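PDB 4MFI: Sn-glycerol-3-phosphate ABC transporter substrate-binding protein UspB from Mycobacterium tuberculosis, which binds glycerophosphocholine and probably delivers it to its ABC transporter for uptake into the cell. Local coordinates for residues 125-137 with 343-355. Sequence-based numbering, arbitrary orientation.
Sequences GVDTTDYVDSLLA and TGYLPVRKSAVDD
Tyr131 and Arg349 form a lone beta bridge in the periplasmic-binding-protein fold of this solute-binding protein, tying the turn before helix 133-137 to the loop between helices 333-343 and 356-364. Two backbone hydrogen bonds flank the pair: Lys350 N to Asp130 O (2.7 Å) and Val132 N to Val348 O (2.9 Å). The buried side is tight. Arg349, bent at chi2 (-72°), lays CD over the centre of the Tyr131 ring, 3.5 Å from its centroid and only 3° off the normal, a CH-pi contact; the Tyr131 hydroxyl hydrogen-bonds to Thr331 OG1. Val348 CG2 lies beside the ring at CE2, while Leu135 CD1 rests against Val348 CA and CB, the two side chains at about a right angle. A second bend, at chi3, brings the guanidinium edge round to Asp130, whose carboxylate stands nearly perpendicular to it (82°). NE and NH2 reach OD2 side-on in a salt bridge, NE at 2.7 Å, and Pro333 of helix 333-343 packs on Asp130 and Arg349. On the solvent side the exposed Lys350 carries most of the contact. Its chain, extended beyond CG, reaches past Tyr131 O to place NZ on Thr129 O (2.9 Å), nearly in line with the C=O, and in a salt bridge above the carboxylate plane of Asp133 at OD1 (2.8 Å). Back at Asp130, Ser351 N meets OD1 on its syn side, and Ser351 OG donates to OD2 at 2.6 Å, the third donor on that oxygen.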
loop_
_atom_site.group_PDB
_atom_site.type_symbol
_atom_site.label_atom_id
_atom_site.label_comp_id
_atom_site.label_asym_id
_atom_site.label_seq_id
_atom_site.Cartn_x
_atom_site.Cartn_y
_atom_site.Cartn_z
ATOM N N GLY A 125 -16.529 21.105 -2.118
ATOM C CA GLY A 125 -15.666 21.553 -3.200
ATOM C C GLY A 125 -14.276 20.938 -3.169
ATOM O O GLY A 125 -13.279 21.616 -3.439
ATOM N N VAL A 126 -14.197 19.655 -2.827
ATOM C CA VAL A 126 -12.920 18.956 -2.829
ATOM C C VAL A 126 -12.438 18.768 -4.268
ATOM O O VAL A 126 -13.197 18.318 -5.134
ATOM C CB VAL A 126 -13.040 17.588 -2.128
ATOM C CG1 VAL A 126 -11.708 16.845 -2.164
ATOM C CG2 VAL A 126 -13.521 17.774 -0.690
ATOM N N ASP A 127 -11.181 19.122 -4.526
ATOM C CA ASP A 127 -10.611 19.002 -5.866
ATOM C C ASP A 127 -10.176 17.552 -6.107
ATOM O O ASP A 127 -8.991 17.223 -6.069
ATOM C CB ASP A 127 -9.433 19.966 -6.026
ATOM C CG ASP A 127 -8.936 20.057 -7.458
ATOM O OD1 ASP A 127 -9.579 19.476 -8.359
ATOM O OD2 ASP A 127 -7.903 20.723 -7.683
ATOM N N THR A 128 -11.155 16.689 -6.353
ATOM C CA THR A 128 -10.904 15.252 -6.446
ATOM C C THR A 128 -10.010 14.861 -7.617
ATOM O O THR A 128 -9.266 13.882 -7.526
ATOM C CB THR A 128 -12.209 14.457 -6.523
ATOM O OG1 THR A 128 -12.987 14.934 -7.628
ATOM C CG2 THR A 128 -12.998 14.615 -5.230
ATOM N N THR A 129 -10.063 15.618 -8.710
ATOM C CA THR A 129 -9.208 15.297 -9.854
ATOM C C THR A 129 -7.732 15.580 -9.577
ATOM O O THR A 129 -6.867 15.123 -10.325
ATOM C CB THR A 129 -9.640 16.016 -11.146
ATOM O OG1 THR A 129 -9.453 17.427 -11.000
ATOM C CG2 THR A 129 -11.095 15.732 -11.450
ATOM N N ASP A 130 -7.439 16.316 -8.505
ATOM C CA ASP A 130 -6.047 16.555 -8.115
ATOM C C ASP A 130 -5.492 15.494 -7.158
ATOM O O ASP A 130 -4.329 15.560 -6.766
ATOM C CB ASP A 130 -5.862 17.952 -7.506
ATOM C CG ASP A 130 -4.386 18.329 -7.340
ATOM O OD1 ASP A 130 -3.598 18.165 -8.303
ATOM O OD2 ASP A 130 -4.005 18.777 -6.237
ATOM N N TYR A 131 -6.307 14.521 -6.763
ATOM C CA TYR A 131 -5.755 13.369 -6.053
ATOM C C TYR A 131 -5.156 12.413 -7.068
ATOM O O TYR A 131 -5.723 12.220 -8.150
ATOM C CB TYR A 131 -6.818 12.662 -5.201
ATOM C CG TYR A 131 -7.160 13.431 -3.948
ATOM C CD1 TYR A 131 -8.039 14.508 -3.988
ATOM C CD2 TYR A 131 -6.568 13.111 -2.735
ATOM C CE1 TYR A 131 -8.334 15.225 -2.852
ATOM C CE2 TYR A 131 -6.855 13.824 -1.589
ATOM C CZ TYR A 131 -7.744 14.878 -1.654
ATOM O OH TYR A 131 -8.039 15.596 -0.522
ATOM N N VAL A 132 -4.002 11.838 -6.727
ATOM C CA VAL A 132 -3.373 10.803 -7.549
ATOM C C VAL A 132 -4.452 9.779 -7.898
ATOM O O VAL A 132 -5.185 9.322 -7.019
ATOM C CB VAL A 132 -2.199 10.142 -6.798
ATOM C CG1 VAL A 132 -1.661 8.934 -7.558
ATOM C CG2 VAL A 132 -1.084 11.167 -6.551
ATOM N N ASP A 133 -4.577 9.453 -9.181
ATOM C CA ASP A 133 -5.733 8.698 -9.660
ATOM C C ASP A 133 -5.930 7.387 -8.918
ATOM O O ASP A 133 -7.032 7.112 -8.419
ATOM C CB ASP A 133 -5.640 8.420 -11.166
ATOM C CG ASP A 133 -5.873 9.654 -12.017
ATOM O OD1 ASP A 133 -6.338 10.677 -11.478
ATOM O OD2 ASP A 133 -5.610 9.590 -13.242
ATOM N N SER A 134 -4.872 6.583 -8.830
ATOM C CA SER A 134 -4.997 5.269 -8.205
ATOM C C SER A 134 -5.295 5.396 -6.721
ATOM O O SER A 134 -6.041 4.590 -6.170
ATOM C CB SER A 134 -3.740 4.416 -8.424
ATOM O OG SER A 134 -2.633 4.985 -7.748
ATOM N N LEU A 135 -4.722 6.411 -6.076
ATOM C CA LEU A 135 -4.847 6.533 -4.622
ATOM C C LEU A 135 -6.274 6.863 -4.200
ATOM O O LEU A 135 -6.726 6.425 -3.145
ATOM C CB LEU A 135 -3.860 7.557 -4.056
ATOM C CG LEU A 135 -2.375 7.222 -4.242
ATOM C CD1 LEU A 135 -1.501 8.286 -3.579
ATOM C CD2 LEU A 135 -2.046 5.835 -3.701
ATOM N N LEU A 136 -6.986 7.639 -5.011
ATOM C CA LEU A 136 -8.395 7.893 -4.738
ATOM C C LEU A 136 -9.272 6.720 -5.191
ATOM O O LEU A 136 -10.238 6.355 -4.505
ATOM C CB LEU A 136 -8.845 9.201 -5.395
ATOM C CG LEU A 136 -10.293 9.598 -5.092
ATOM C CD1 LEU A 136 -10.510 9.761 -3.594
ATOM C CD2 LEU A 136 -10.643 10.876 -5.822
ATOM N N ALA A 137 -8.927 6.125 -6.335
ATOM C CA ALA A 137 -9.664 4.971 -6.864
ATOM C C ALA A 137 -9.597 3.763 -5.935
ATOM O O ALA A 137 -10.464 2.887 -5.987
ATOM C CB ALA A 137 -9.151 4.596 -8.246
ATOM N N THR A 343 7.313 11.838 7.108
ATOM C CA THR A 343 7.005 10.435 7.411
ATOM C C THR A 343 7.544 9.411 6.419
ATOM O O THR A 343 7.712 8.241 6.765
ATOM C CB THR A 343 5.485 10.202 7.452
ATOM O OG1 THR A 343 4.941 10.435 6.148
ATOM C CG2 THR A 343 4.815 11.123 8.454
ATOM N N GLY A 344 7.765 9.829 5.178
ATOM C CA GLY A 344 8.178 8.895 4.147
ATOM C C GLY A 344 7.029 8.315 3.345
ATOM O O GLY A 344 7.258 7.600 2.363
ATOM N N TYR A 345 5.794 8.607 3.754
ATOM C CA TYR A 345 4.639 8.280 2.922
ATOM C C TYR A 345 4.647 9.186 1.696
ATOM O O TYR A 345 5.377 10.178 1.656
ATOM C CB TYR A 345 3.326 8.382 3.713
ATOM C CG TYR A 345 3.223 7.285 4.736
ATOM C CD1 TYR A 345 3.014 5.968 4.344
ATOM C CD2 TYR A 345 3.372 7.550 6.092
ATOM C CE1 TYR A 345 2.948 4.948 5.273
ATOM C CE2 TYR A 345 3.304 6.534 7.025
ATOM C CZ TYR A 345 3.096 5.237 6.613
ATOM O OH TYR A 345 3.032 4.222 7.540
ATOM N N LEU A 346 3.856 8.838 0.690
ATOM C CA LEU A 346 3.900 9.530 -0.592
ATOM C C LEU A 346 2.846 10.636 -0.661
ATOM O O LEU A 346 1.742 10.472 -0.143
ATOM C CB LEU A 346 3.691 8.520 -1.723
ATOM C CG LEU A 346 4.688 7.356 -1.713
ATOM C CD1 LEU A 346 4.380 6.341 -2.803
ATOM C CD2 LEU A 346 6.112 7.879 -1.843
ATOM N N PRO A 347 3.175 11.770 -1.304
ATOM C CA PRO A 347 2.165 12.826 -1.457
ATOM C C PRO A 347 0.960 12.305 -2.236
ATOM O O PRO A 347 1.139 11.631 -3.257
ATOM C CB PRO A 347 2.903 13.913 -2.259
ATOM C CG PRO A 347 4.366 13.623 -2.059
ATOM C CD PRO A 347 4.465 12.134 -1.909
ATOM N N VAL A 348 -0.251 12.607 -1.765
ATOM C CA VAL A 348 -1.446 12.021 -2.366
ATOM C C VAL A 348 -2.097 12.926 -3.412
ATOM O O VAL A 348 -3.101 12.546 -4.021
ATOM C CB VAL A 348 -2.483 11.612 -1.294
ATOM C CG1 VAL A 348 -1.828 10.728 -0.229
ATOM C CG2 VAL A 348 -3.127 12.841 -0.645
ATOM N N ARG A 349 -1.518 14.111 -3.620
ATOM C CA ARG A 349 -2.040 15.079 -4.580
ATOM C C ARG A 349 -1.082 15.245 -5.741
ATOM O O ARG A 349 0.131 15.375 -5.531
ATOM C CB ARG A 349 -2.243 16.448 -3.912
ATOM C CG ARG A 349 -3.284 16.453 -2.796
ATOM C CD ARG A 349 -4.698 16.321 -3.347
ATOM N NE ARG A 349 -5.079 17.550 -4.025
ATOM C CZ ARG A 349 -5.896 18.467 -3.518
ATOM N NH1 ARG A 349 -6.453 18.289 -2.323
ATOM N NH2 ARG A 349 -6.156 19.561 -4.211
ATOM N N LYS A 350 -1.624 15.261 -6.957
ATOM C CA LYS A 350 -0.810 15.451 -8.155
ATOM C C LYS A 350 -0.023 16.755 -8.090
ATOM O O LYS A 350 1.171 16.788 -8.392
ATOM C CB LYS A 350 -1.693 15.447 -9.406
ATOM C CG LYS A 350 -2.466 14.154 -9.611
ATOM C CD LYS A 350 -3.402 14.292 -10.803
ATOM C CE LYS A 350 -4.225 13.033 -11.009
ATOM N NZ LYS A 350 -5.320 13.265 -11.990
ATOM N N SER A 351 -0.691 17.827 -7.674
ATOM C CA SER A 351 -0.077 19.151 -7.663
ATOM C C SER A 351 0.885 19.378 -6.503
ATOM O O SER A 351 1.433 20.477 -6.368
ATOM C CB SER A 351 -1.151 20.238 -7.631
ATOM O OG SER A 351 -1.815 20.242 -6.381
ATOM N N ALA A 352 1.096 18.371 -5.658
ATOM C CA ALA A 352 2.074 18.537 -4.589
ATOM C C ALA A 352 3.491 18.681 -5.159
ATOM O O ALA A 352 4.373 19.231 -4.497
ATOM C CB ALA A 352 1.977 17.414 -3.552
ATOM N N VAL A 353 3.694 18.225 -6.400
ATOM C CA VAL A 353 4.983 18.395 -7.079
ATOM C C VAL A 353 5.305 19.866 -7.317
ATOM O O VAL A 353 6.468 20.221 -7.493
ATOM C CB VAL A 353 5.063 17.629 -8.438
ATOM C CG1 VAL A 353 4.651 16.185 -8.261
ATOM C CG2 VAL A 353 4.197 18.289 -9.502
ATOM N N ASP A 354 4.278 20.716 -7.322
ATOM C CA ASP A 354 4.465 22.147 -7.564
ATOM C C ASP A 354 4.648 22.936 -6.268
ATOM O O ASP A 354 4.875 24.148 -6.297
ATOM C CB ASP A 354 3.287 22.722 -8.362
ATOM C CG ASP A 354 3.144 22.085 -9.732
ATOM O OD1 ASP A 354 4.181 21.803 -10.370
ATOM O OD2 ASP A 354 1.993 21.860 -10.168
ATOM N N ASP A 355 4.539 22.250 -5.135
ATOM C CA ASP A 355 4.801 22.867 -3.836
ATOM C C ASP A 355 6.287 23.199 -3.721
ATOM O O ASP A 355 7.140 22.384 -4.073
ATOM C CB ASP A 355 4.361 21.930 -2.704
ATOM C CG ASP A 355 4.687 22.479 -1.323
ATOM O OD1 ASP A 355 3.937 23.343 -0.821
ATOM O OD2 ASP A 355 5.692 22.032 -0.732
HETATM O O HOH W 1 -9.385 20.170 -2.331
HETATM O O HOH W 2 -5.532 11.685 -14.924
#